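Local atomic coordinates of 3-hydroxy-3-methylglutaryl-CoA lyase (Acinetobacter baumannii, PDB entry 6NDS), a protein that belongs to the HMGL-like family of TIM-barrel enzymes and holds a zinc ion and coenzyme A in this model. Residues A56-S61 and V87-N92; L184-G189 and L214-T219. One frame throughout, in Å; residues are numbered along the deposited sequence. Where two conformers were deposited one is given.

Contact 1 of 2, residues A56-S61 and V87-N92; sequences AGSFVS and VGLIPN. With COA (coenzyme A), chain B.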
ATOM      1  N   ALA A  56     -13.096  16.721 -13.427  1.00 19.07           N
ATOM      2  CA  ALA A  56     -12.663  16.812 -14.818  1.00 19.45           C
ATOM      3  C   ALA A  56     -11.585  17.863 -15.055  1.00 20.52           C
ATOM      4  O   ALA A  56     -10.978  17.861 -16.131  1.00 21.78           O
ATOM      5  CB  ALA A  56     -13.857  17.113 -15.730  1.00 22.24           C
ATOM      6  N   GLY A  57     -11.335  18.757 -14.107  1.00 19.82           N
ATOM      7  CA  GLY A  57     -10.291  19.746 -14.297  1.00 21.87           C
ATOM      8  C   GLY A  57     -10.343  20.805 -13.215  1.00 21.57           C
ATOM      9  O   GLY A  57     -11.061  20.677 -12.215  1.00 20.25           O
ATOM     10  N   SER A  58      -9.555  21.856 -13.439  1.00 19.92           N
ATOM     11  CA  SER A  58      -9.423  22.968 -12.509  1.00 18.27           C
ATOM     12  C   SER A  58      -9.599  24.274 -13.255  1.00 21.22           C
ATOM     13  O   SER A  58      -9.328  24.364 -14.457  1.00 22.85           O
ATOM     14  CB  SER A  58      -8.039  23.008 -11.837  1.00 24.19           C
ATOM     15  OG  SER A  58      -7.826  21.874 -11.044  1.00 29.78           O
ATOM     16  N   PHE A  59     -10.003  25.304 -12.522  1.00 21.56           N
ATOM     17  CA  PHE A  59     -10.087  26.657 -13.063  1.00 23.45           C
ATOM     18  C   PHE A  59      -9.161  27.541 -12.240  1.00 21.58           C
ATOM     19  O   PHE A  59      -9.600  28.338 -11.413  1.00 26.35           O
ATOM     20  CB  PHE A  59     -11.545  27.128 -13.082  1.00 24.01           C
ATOM     21  CG  PHE A  59     -12.390  26.294 -14.006  1.00 26.66           C
ATOM     22  CD1 PHE A  59     -12.487  26.625 -15.349  1.00 29.43           C
ATOM     23  CD2 PHE A  59     -13.013  25.144 -13.553  1.00 25.32           C
ATOM     24  CE1 PHE A  59     -13.224  25.840 -16.218  1.00 29.65           C
ATOM     25  CE2 PHE A  59     -13.746  24.343 -14.421  1.00 28.09           C
ATOM     26  CZ  PHE A  59     -13.855  24.705 -15.759  1.00 27.55           C
ATOM     27  N   VAL A  60      -7.859  27.369 -12.481  1.00 23.09           N
ATOM     28  CA  VAL A  60      -6.802  28.006 -11.707  1.00 26.65           C
ATOM     29  C   VAL A  60      -5.883  28.755 -12.665  1.00 25.46           C
ATOM     30  O   VAL A  60      -5.992  28.643 -13.886  1.00 27.99           O
ATOM     31  CB  VAL A  60      -6.001  26.982 -10.869  1.00 24.44           C
ATOM     32  CG1 VAL A  60      -6.916  26.260  -9.884  1.00 24.73           C
ATOM     33  CG2 VAL A  60      -5.305  25.967 -11.785  1.00 25.67           C
ATOM     34  N   SER A  61      -4.979  29.536 -12.084  1.00 24.86           N
ATOM     35  CA  SER A  61      -4.046  30.320 -12.878  1.00 27.67           C
ATOM     36  C   SER A  61      -3.271  29.411 -13.825  1.00 30.15           C
ATOM     37  O   SER A  61      -2.742  28.381 -13.391  1.00 27.52           O
ATOM     38  CB  SER A  61      -3.065  31.063 -11.972  1.00 28.03           C
ATOM     39  OG  SER A  61      -2.015  31.627 -12.742  1.00 33.71           O
ATOM     40  N   VAL A  87     -17.013  17.632 -11.662  1.00 20.12           N
ATOM     41  CA  VAL A  87     -16.562  18.575 -10.644  1.00 18.66           C
ATOM     42  C   VAL A  87     -15.391  19.372 -11.195  1.00 18.17           C
ATOM     43  O   VAL A  87     -14.505  18.812 -11.844  1.00 19.73           O
ATOM     44  CB  VAL A  87     -16.133  17.826  -9.366  1.00 21.30           C
ATOM     45  CG1 VAL A  87     -15.672  18.810  -8.290  1.00 20.72           C
ATOM     46  CG2 VAL A  87     -17.259  16.896  -8.853  1.00 21.34           C
ATOM     47  N   GLY A  88     -15.370  20.676 -10.918  1.00 19.68           N
ATOM     48  CA  GLY A  88     -14.195  21.486 -11.200  1.00 18.81           C
ATOM     49  C   GLY A  88     -13.589  22.067  -9.928  1.00 23.37           C
ATOM     50  O   GLY A  88     -14.322  22.558  -9.062  1.00 23.83           O
ATOM     51  N   LEU A  89     -12.261  22.016  -9.806  1.00 19.86           N
ATOM     52  CA  LEU A  89     -11.560  22.586  -8.655  1.00 17.77           C
ATOM     53  C   LEU A  89     -11.411  24.093  -8.821  1.00 23.73           C
ATOM     54  O   LEU A  89     -10.986  24.572  -9.880  1.00 22.82           O
ATOM     55  CB  LEU A  89     -10.179  21.940  -8.491  1.00 21.48           C
ATOM     56  CG  LEU A  89      -9.330  22.451  -7.312  1.00 25.05           C
ATOM     57  CD1 LEU A  89      -8.473  21.331  -6.767  1.00 26.00           C
ATOM     58  CD2 LEU A  89      -8.429  23.617  -7.710  1.00 24.19           C
ATOM     59  N   ILE A  90     -11.693  24.823  -7.741  0.57 22.80           N
ATOM     60  CA  ILE A  90     -11.828  26.278  -7.746  0.57 26.61           C
ATOM     61  C   ILE A  90     -11.007  26.879  -6.610  0.57 26.67           C
ATOM     62  O   ILE A  90     -11.117  26.411  -5.466  0.57 25.93           O
ATOM     63  CB  ILE A  90     -13.306  26.678  -7.609  0.57 30.57           C
ATOM     64  CG1 ILE A  90     -14.136  26.045  -8.728  0.57 30.14           C
ATOM     65  CG2 ILE A  90     -13.451  28.186  -7.606  0.57 30.31           C
ATOM     66  CD1 ILE A  90     -13.634  26.389 -10.107  0.57 27.73           C
ATOM     67  N   PRO A  91     -10.180  27.911  -6.852  1.00 24.80           N
ATOM     68  CA  PRO A  91      -9.474  28.533  -5.727  1.00 23.63           C
ATOM     69  C   PRO A  91     -10.046  29.875  -5.290  1.00 24.96           C
ATOM     70  O   PRO A  91      -9.735  30.334  -4.184  1.00 26.67           O
ATOM     71  CB  PRO A  91      -8.066  28.723  -6.295  1.00 27.92           C
ATOM     72  CG  PRO A  91      -8.359  29.121  -7.741  1.00 27.16           C
ATOM     73  CD  PRO A  91      -9.649  28.384  -8.145  1.00 28.72           C
ATOM     74  N   ASN A  92     -10.831  30.532  -6.148  1.00 25.59           N
ATOM     75  CA  ASN A  92     -11.264  31.908  -5.911  1.00 30.11           C
ATOM     76  C   ASN A  92     -12.451  32.235  -6.820  1.00 25.54           C
ATOM     77  O   ASN A  92     -12.924  31.396  -7.591  1.00 28.92           O
ATOM     78  CB  ASN A  92     -10.112  32.903  -6.126  1.00 27.52           C
ATOM     79  CG  ASN A  92      -9.552  32.874  -7.552  1.00 29.82           C
ATOM     80  OD1 ASN A  92     -10.116  32.252  -8.455  1.00 29.50           O
ATOM     81  ND2 ASN A  92      -8.428  33.551  -7.749  1.00 28.63           N
TER
HETATM   82  N1A COA B 501      -8.053  31.238 -13.128  0.86 26.43           N
HETATM   83  C2A COA B 501      -7.357  31.890 -14.071  0.86 29.45           C
HETATM   84  N3A COA B 501      -6.735  33.066 -14.000  0.86 32.50           N
HETATM   85  C4A COA B 501      -6.869  33.597 -12.774  0.86 28.26           C
HETATM   86  C5A COA B 501      -7.540  33.050 -11.701  0.86 27.42           C
HETATM   87  C6A COA B 501      -8.161  31.802 -11.898  0.86 27.02           C
HETATM   88  N6A COA B 501      -8.850  31.167 -10.955  0.86 23.60           N
HETATM   89  N7A COA B 501      -7.462  33.895 -10.602  0.86 26.49           N
HETATM   90  C8A COA B 501      -6.754  34.920 -11.022  0.86 31.64           C
HETATM   91  N9A COA B 501      -6.366  34.794 -12.334  0.86 32.01           N
HETATM   92  C1B COA B 501      -5.597  35.747 -13.137  0.86 35.65           C
HETATM   93  C2B COA B 501      -6.213  37.143 -13.218  0.86 39.81           C
HETATM   94  O2B COA B 501      -7.274  37.270 -14.140  0.86 50.30           O
HETATM   95  C3B COA B 501      -4.970  37.956 -13.568  0.86 49.90           C
HETATM   96  O3B COA B 501      -4.562  37.694 -14.908  0.86 67.76           O
HETATM   97  P3B COA B 501      -3.589  38.872 -15.443  0.86 75.29           P
HETATM   98  O7A COA B 501      -2.178  38.562 -14.978  0.86 73.36           O
HETATM   99  O8A COA B 501      -4.121  40.155 -14.834  0.86 72.73           O
HETATM  100  O9A COA B 501      -3.711  38.867 -16.956  0.86 80.87           O
HETATM  101  C4B COA B 501      -4.013  37.358 -12.552  0.86 47.34           C
HETATM  102  O4B COA B 501      -4.319  35.936 -12.570  0.86 39.76           O
HETATM  103  C5B COA B 501      -4.286  37.879 -11.165  0.86 49.22           C
HETATM  104  O5B COA B 501      -3.335  37.316 -10.249  0.86 51.14           O
HETATM  105  P1A COA B 501      -3.729  37.342  -8.700  0.86 48.40           P
HETATM  106  O1A COA B 501      -5.201  37.524  -8.546  0.86 39.29           O
HETATM  107  O2A COA B 501      -2.786  38.229  -7.954  0.86 57.64           O
HETATM  108  O3A COA B 501      -3.400  35.813  -8.362  0.86 42.39           O
HETATM  109  P2A COA B 501      -2.018  35.024  -8.221  0.86 39.92           P
HETATM  110  O4A COA B 501      -1.387  35.407  -6.923  0.86 41.28           O
HETATM  111  O5A COA B 501      -1.221  35.147  -9.477  0.86 46.03           O
HETATM  112  O6A COA B 501      -2.577  33.522  -8.148  0.86 38.34           O
HETATM  113  CBP COA B 501      -4.239  31.894  -7.609  0.86 22.36           C
HETATM  114  CCP COA B 501      -3.559  33.175  -7.140  0.86 27.56           C
HETATM  115  CDP COA B 501      -5.162  31.352  -6.513  0.86 25.00           C
HETATM  116  CEP COA B 501      -5.072  32.199  -8.859  0.86 26.15           C
HETATM  117  CAP COA B 501      -3.138  30.881  -7.936  0.86 21.79           C
HETATM  118  OAP COA B 501      -2.255  30.787  -6.828  0.86 24.96           O
HETATM  119  C9P COA B 501      -3.669  29.494  -8.258  0.86 28.34           C
HETATM  120  O9P COA B 501      -4.258  29.280  -9.313  0.86 31.46           O
HETATM  121  N8P COA B 501      -3.445  28.552  -7.355  0.86 25.84           N
HETATM  122  C7P COA B 501      -3.994  27.206  -7.456  0.86 30.27           C
HETATM  123  C6P COA B 501      -2.911  26.190  -7.713  0.86 30.67           C
HETATM  124  C5P COA B 501      -3.444  24.774  -7.661  0.86 33.24           C
HETATM  125  O5P COA B 501      -4.445  24.455  -8.300  0.86 26.15           O
HETATM  126  N4P COA B 501      -2.764  23.907  -6.902  0.86 37.62           N
HETATM  127  C3P COA B 501      -3.022  22.474  -6.868  0.86 43.70           C
HETATM  128  C2P COA B 501      -4.433  22.153  -6.439  0.86 55.26           C
HETATM  129  S1P COA B 501      -4.861  22.945  -4.868  0.86 63.32           S
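Phe-59 N meets Leu-89 O in a nearly straight hydrogen bond of 2.9 Å. One step back, Leu-89 N binds Gly-57 O at 3.0 Å. Ala-56 N reaches Val-87 O by a more bent bond, 141° at the hydrogen. These bonds make the tight half, a parallel strand pair. Ser-58 and Leu-89 lie on one face of it, with Ser-58 OG 3.5 Å from Leu-89 CB. Phe-59 CG lies opposite its carbonyl carbon (chi1 -64°), which brings the ring edge to Gly-88 CA; Ile-90 CD1 sits 3.7 Å from Phe-59 CB. Past the strand ends the two segments draw apart (CA atoms of Val-60 and Pro-91 6.6 Å apart), and coenzyme A binds to both. Its N6A gives one hydrogen bond to Phe-59 O and one to Asn-92 OD1. Asn-92 ND2 binds N7A, so the amide grips the adenine by two bonds. Ser-61 N binds O9P at 2.9 Å. Val-60 CG1 still bridges to Leu-89 CD2 (3.7 Å) and Pro-91 CG. Asn-92, partly exposed, caps helix 93-101 through OD1 to Gly-95 N; that helix covers Phe-59 and Ile-90. Strands 53-58 and 85-90 form a beta-alpha-beta unit with helix 71-77; strand 106-112 is next to 85-90.

Contact 2 of 2, residues L184-G189 and L214-T219; sequences LADTTG and LHFHNT. With ZN (zinc ion), chain H.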
ATOM      1  N   LEU A 184     -11.893  16.019   3.239  1.00 18.72           N
ATOM      2  CA  LEU A 184     -10.662  16.096   4.018  1.00 18.34           C
ATOM      3  C   LEU A 184      -9.555  15.451   3.203  1.00 17.86           C
ATOM      4  O   LEU A 184      -9.637  14.259   2.875  1.00 19.17           O
ATOM      5  CB  LEU A 184     -10.805  15.395   5.368  1.00 20.01           C
ATOM      6  CG  LEU A 184     -11.966  15.883   6.213  1.00 19.22           C
ATOM      7  CD1 LEU A 184     -12.030  15.065   7.510  1.00 24.66           C
ATOM      8  CD2 LEU A 184     -11.825  17.380   6.508  1.00 20.03           C
ATOM      9  N   ALA A 185      -8.515  16.220   2.899  1.00 18.04           N
ATOM     10  CA  ALA A 185      -7.462  15.754   2.005  1.00 16.94           C
ATOM     11  C   ALA A 185      -6.143  15.586   2.751  1.00 17.52           C
ATOM     12  O   ALA A 185      -5.707  16.496   3.466  1.00 21.63           O
ATOM     13  CB  ALA A 185      -7.299  16.721   0.828  1.00 19.44           C
ATOM     14  N   ASP A 186      -5.495  14.431   2.536  1.00 17.03           N
ATOM     15  CA  ASP A 186      -4.135  14.143   3.017  1.00 16.71           C
ATOM     16  C   ASP A 186      -3.158  14.409   1.872  1.00 19.07           C
ATOM     17  O   ASP A 186      -2.691  13.504   1.173  1.00 19.65           O
ATOM     18  CB  ASP A 186      -4.047  12.701   3.500  1.00 18.11           C
ATOM     19  CG  ASP A 186      -2.701  12.369   4.081  1.00 23.37           C
ATOM     20  OD1 ASP A 186      -1.949  13.312   4.388  1.00 22.33           O
ATOM     21  OD2 ASP A 186      -2.391  11.169   4.229  1.00 22.24           O
ATOM     22  N   THR A 187      -2.812  15.689   1.724  1.00 17.11           N
ATOM     23  CA  THR A 187      -2.143  16.193   0.526  1.00 19.37           C
ATOM     24  C   THR A 187      -0.791  15.532   0.269  1.00 23.60           C
ATOM     25  O   THR A 187      -0.443  15.258  -0.888  1.00 23.59           O
ATOM     26  CB  THR A 187      -1.980  17.701   0.665  1.00 22.94           C
ATOM     27  OG1 THR A 187      -3.255  18.263   0.982  1.00 23.41           O
ATOM     28  CG2 THR A 187      -1.446  18.317  -0.633  1.00 24.00           C
ATOM     29  N   THR A 188       0.012  15.306   1.312  1.00 23.14           N
ATOM     30  CA  THR A 188       1.301  14.651   1.098  1.00 22.64           C
ATOM     31  C   THR A 188       1.408  13.325   1.842  1.00 22.59           C
ATOM     32  O   THR A 188       2.508  12.910   2.218  1.00 22.44           O
ATOM     33  CB  THR A 188       2.470  15.556   1.481  1.00 29.08           C
ATOM     34  OG1 THR A 188       2.385  15.892   2.870  1.00 25.54           O
ATOM     35  CG2 THR A 188       2.464  16.817   0.634  1.00 28.18           C
ATOM     36  N   GLY A 189       0.284  12.641   2.037  1.00 20.60           N
ATOM     37  CA  GLY A 189       0.328  11.275   2.525  1.00 19.94           C
ATOM     38  C   GLY A 189       0.951  11.148   3.899  1.00 20.36           C
ATOM     39  O   GLY A 189       1.817  10.297   4.127  1.00 22.24           O
ATOM     40  N   LEU A 214     -13.157  11.553   1.740  1.00 16.59           N
ATOM     41  CA  LEU A 214     -11.762  11.440   2.142  1.00 18.09           C
ATOM     42  C   LEU A 214     -10.900  11.342   0.891  1.00 18.71           C
ATOM     43  O   LEU A 214     -11.203  10.561  -0.020  1.00 18.90           O
ATOM     44  CB  LEU A 214     -11.519  10.208   3.022  1.00 16.19           C
ATOM     45  CG  LEU A 214     -11.796  10.293   4.526  1.00 21.79           C
ATOM     46  CD1 LEU A 214     -11.049  11.465   5.152  1.00 25.35           C
ATOM     47  CD2 LEU A 214     -13.277  10.373   4.805  1.00 28.55           C
ATOM     48  N   HIS A 215      -9.812  12.111   0.865  1.00 17.08           N
ATOM     49  CA  HIS A 215      -8.921  12.219  -0.296  1.00 15.66           C
ATOM     50  C   HIS A 215      -7.497  11.906   0.174  1.00 18.86           C
ATOM     51  O   HIS A 215      -6.788  12.787   0.663  1.00 18.31           O
ATOM     52  CB  HIS A 215      -9.076  13.626  -0.862  1.00 15.99           C
ATOM     53  CG  HIS A 215      -8.173  13.959  -2.014  1.00 18.80           C
ATOM     54  ND1 HIS A 215      -8.659  14.191  -3.284  1.00 18.55           N
ATOM     55  CD2 HIS A 215      -6.838  14.197  -2.071  1.00 19.11           C
ATOM     56  CE1 HIS A 215      -7.656  14.515  -4.084  1.00 22.54           C
ATOM     57  NE2 HIS A 215      -6.539  14.522  -3.375  1.00 21.17           N
ATOM     58  N   PHE A 216      -7.077  10.646   0.051  1.00 15.50           N
ATOM     59  CA  PHE A 216      -5.768  10.217   0.544  1.00 18.15           C
ATOM     60  C   PHE A 216      -4.740  10.119  -0.580  1.00 19.34           C
ATOM     61  O   PHE A 216      -5.027   9.629  -1.674  1.00 18.53           O
ATOM     62  CB  PHE A 216      -5.869   8.853   1.249  1.00 18.16           C
ATOM     63  CG  PHE A 216      -6.663   8.871   2.520  1.00 19.10           C
ATOM     64  CD1 PHE A 216      -6.197   9.553   3.639  1.00 19.96           C
ATOM     65  CD2 PHE A 216      -7.843   8.149   2.628  1.00 18.42           C
ATOM     66  CE1 PHE A 216      -6.928   9.551   4.835  1.00 21.21           C
ATOM     67  CE2 PHE A 216      -8.567   8.129   3.827  1.00 20.34           C
ATOM     68  CZ  PHE A 216      -8.109   8.837   4.928  1.00 21.35           C
ATOM     69  N   HIS A 217      -3.533  10.592  -0.310  1.00 22.07           N
ATOM     70  CA  HIS A 217      -2.400  10.273  -1.166  1.00 21.30           C
ATOM     71  C   HIS A 217      -1.594   9.145  -0.515  1.00 22.80           C
ATOM     72  O   HIS A 217      -1.694   8.897   0.694  1.00 24.75           O
ATOM     73  CB  HIS A 217      -1.548  11.528  -1.422  1.00 21.02           C
ATOM     74  CG  HIS A 217      -2.194  12.525  -2.351  1.00 23.18           C
ATOM     75  ND1 HIS A 217      -1.812  12.664  -3.673  1.00 21.89           N
ATOM     76  CD2 HIS A 217      -3.185  13.425  -2.155  1.00 21.46           C
ATOM     77  CE1 HIS A 217      -2.541  13.605  -4.246  1.00 25.46           C
ATOM     78  NE2 HIS A 217      -3.393  14.075  -3.350  1.00 24.47           N
ATOM     79  N   ASN A 218      -0.830   8.418  -1.338  1.00 19.29           N
ATOM     80  CA  ASN A 218      -0.171   7.184  -0.910  1.00 17.71           C
ATOM     81  C   ASN A 218       1.329   7.368  -0.658  1.00 18.72           C
ATOM     82  O   ASN A 218       2.107   6.404  -0.754  1.00 19.97           O
ATOM     83  CB  ASN A 218      -0.399   6.080  -1.943  1.00 20.28           C
ATOM     84  CG  ASN A 218      -0.052   4.699  -1.401  1.00 21.77           C
ATOM     85  OD1 ASN A 218      -0.371   4.372  -0.254  1.00 19.70           O
ATOM     86  ND2 ASN A 218       0.614   3.890  -2.219  1.00 22.72           N
ATOM     87  N   THR A 219       1.735   8.582  -0.273  1.00 18.15           N
ATOM     88  CA  THR A 219       3.147   8.957  -0.238  1.00 18.92           C
ATOM     89  C   THR A 219       3.962   8.052   0.670  1.00 17.01           C
ATOM     90  O   THR A 219       5.137   7.792   0.382  1.00 19.69           O
ATOM     91  CB  THR A 219       3.257  10.411   0.217  1.00 22.61           C
ATOM     92  OG1 THR A 219       2.313  11.182  -0.533  1.00 23.99           O
ATOM     93  CG2 THR A 219       4.666  10.957   0.008  1.00 23.70           C
TER
HETATM   94 ZN    ZN H 507      -4.781  15.662  -3.975  1.00 25.69          ZN
HETATM   95  O   HOH W   1      -2.554   8.617   3.152  1.00 27.66           O
HETATM   96  O   HOH W   2       1.473  13.298  -2.259  1.00 45.38           O
HETATM   97  O   HOH W   3      -3.056  16.810  -4.762  1.00 25.41           O
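Two carbonyls of 184-189 meet the His-217 ring. Thr-187 O lies over one face, 3.5 Å above the plane and offset toward the rim. Asp-186 O comes to the ring edge, 3.4 Å from His-217 CD2. His-215 points its ring to the face that carries Ala-185, and its CD2 is 3.9 Å from Ala-185 CB. With CG anti to the backbone N (chi1 176°), the ring extends past that methyl to the metal. Both histidines bind the zinc ion through NE2, each at 2.2 Å. The two nitrogens are neighbours because they share the metal. Water 3 is a further ligand. Asp-25 OD2 also binds the zinc.

Beneath the rings the strands pair in parallel. His-215 N binds Leu-184 O, and Asp-186 N binds His-215 O at 2.8 Å. A weak bond runs from His-217 N to Asp-186 O. Strand 182-186, helix 193-203 and strand 212-216 form a beta-alpha-beta unit of the TIM barrel, and the zinc sits beyond the C-terminal ends of these strands. Residues 186-189 make a type I turn, with Gly-189 N bonded to Asp-186 O. Gly-189 has a positive phi (62°), and its CA lies 3.6 Å from His-217 O.

The second shell fixes the rings. His-215 ND1 is hydrogen-bonded to Asp-239 OD2, and His-217 ND1 to Ser-255 O; each bond holds its ring's rotation about CB-CG.

On the other face, Asp-186 CB meets Phe-216 CD1, the carboxylate and ring planes 86° apart. OD1 and OD2 are held by Met-190 N and Ala-191 N. Water 1 gives one hydrogen bond to Asp-186 OD2 and one to His-217 O. Farther out, water 2 joins Thr-187 O to Thr-219 OG1, which also bonds Ser-255 OG. Thr-219 packs on Ala-303 of the second subunit.

How the contacts relate
Both contacts are buried, and each joins the two strands of a beta-alpha-beta unit in the same parallel sheet. They share no segment and do not touch; their centres are 18 Å apart, their nearest atoms about 7 Å. Contact 2 lies nearer the middle of the chain, about 9 Å from its centre to the chain centre against 12 Å for contact 1. The chemistry differs. Contact 1 binds coenzyme A with residues past its strands, through peptide groups and an asparagine amide. Contact 2 binds zinc with His-215 on the strand and His-217 just after it, and waters bridge its loops. Leu-89 of contact 1 comes about 7 Å from the zinc.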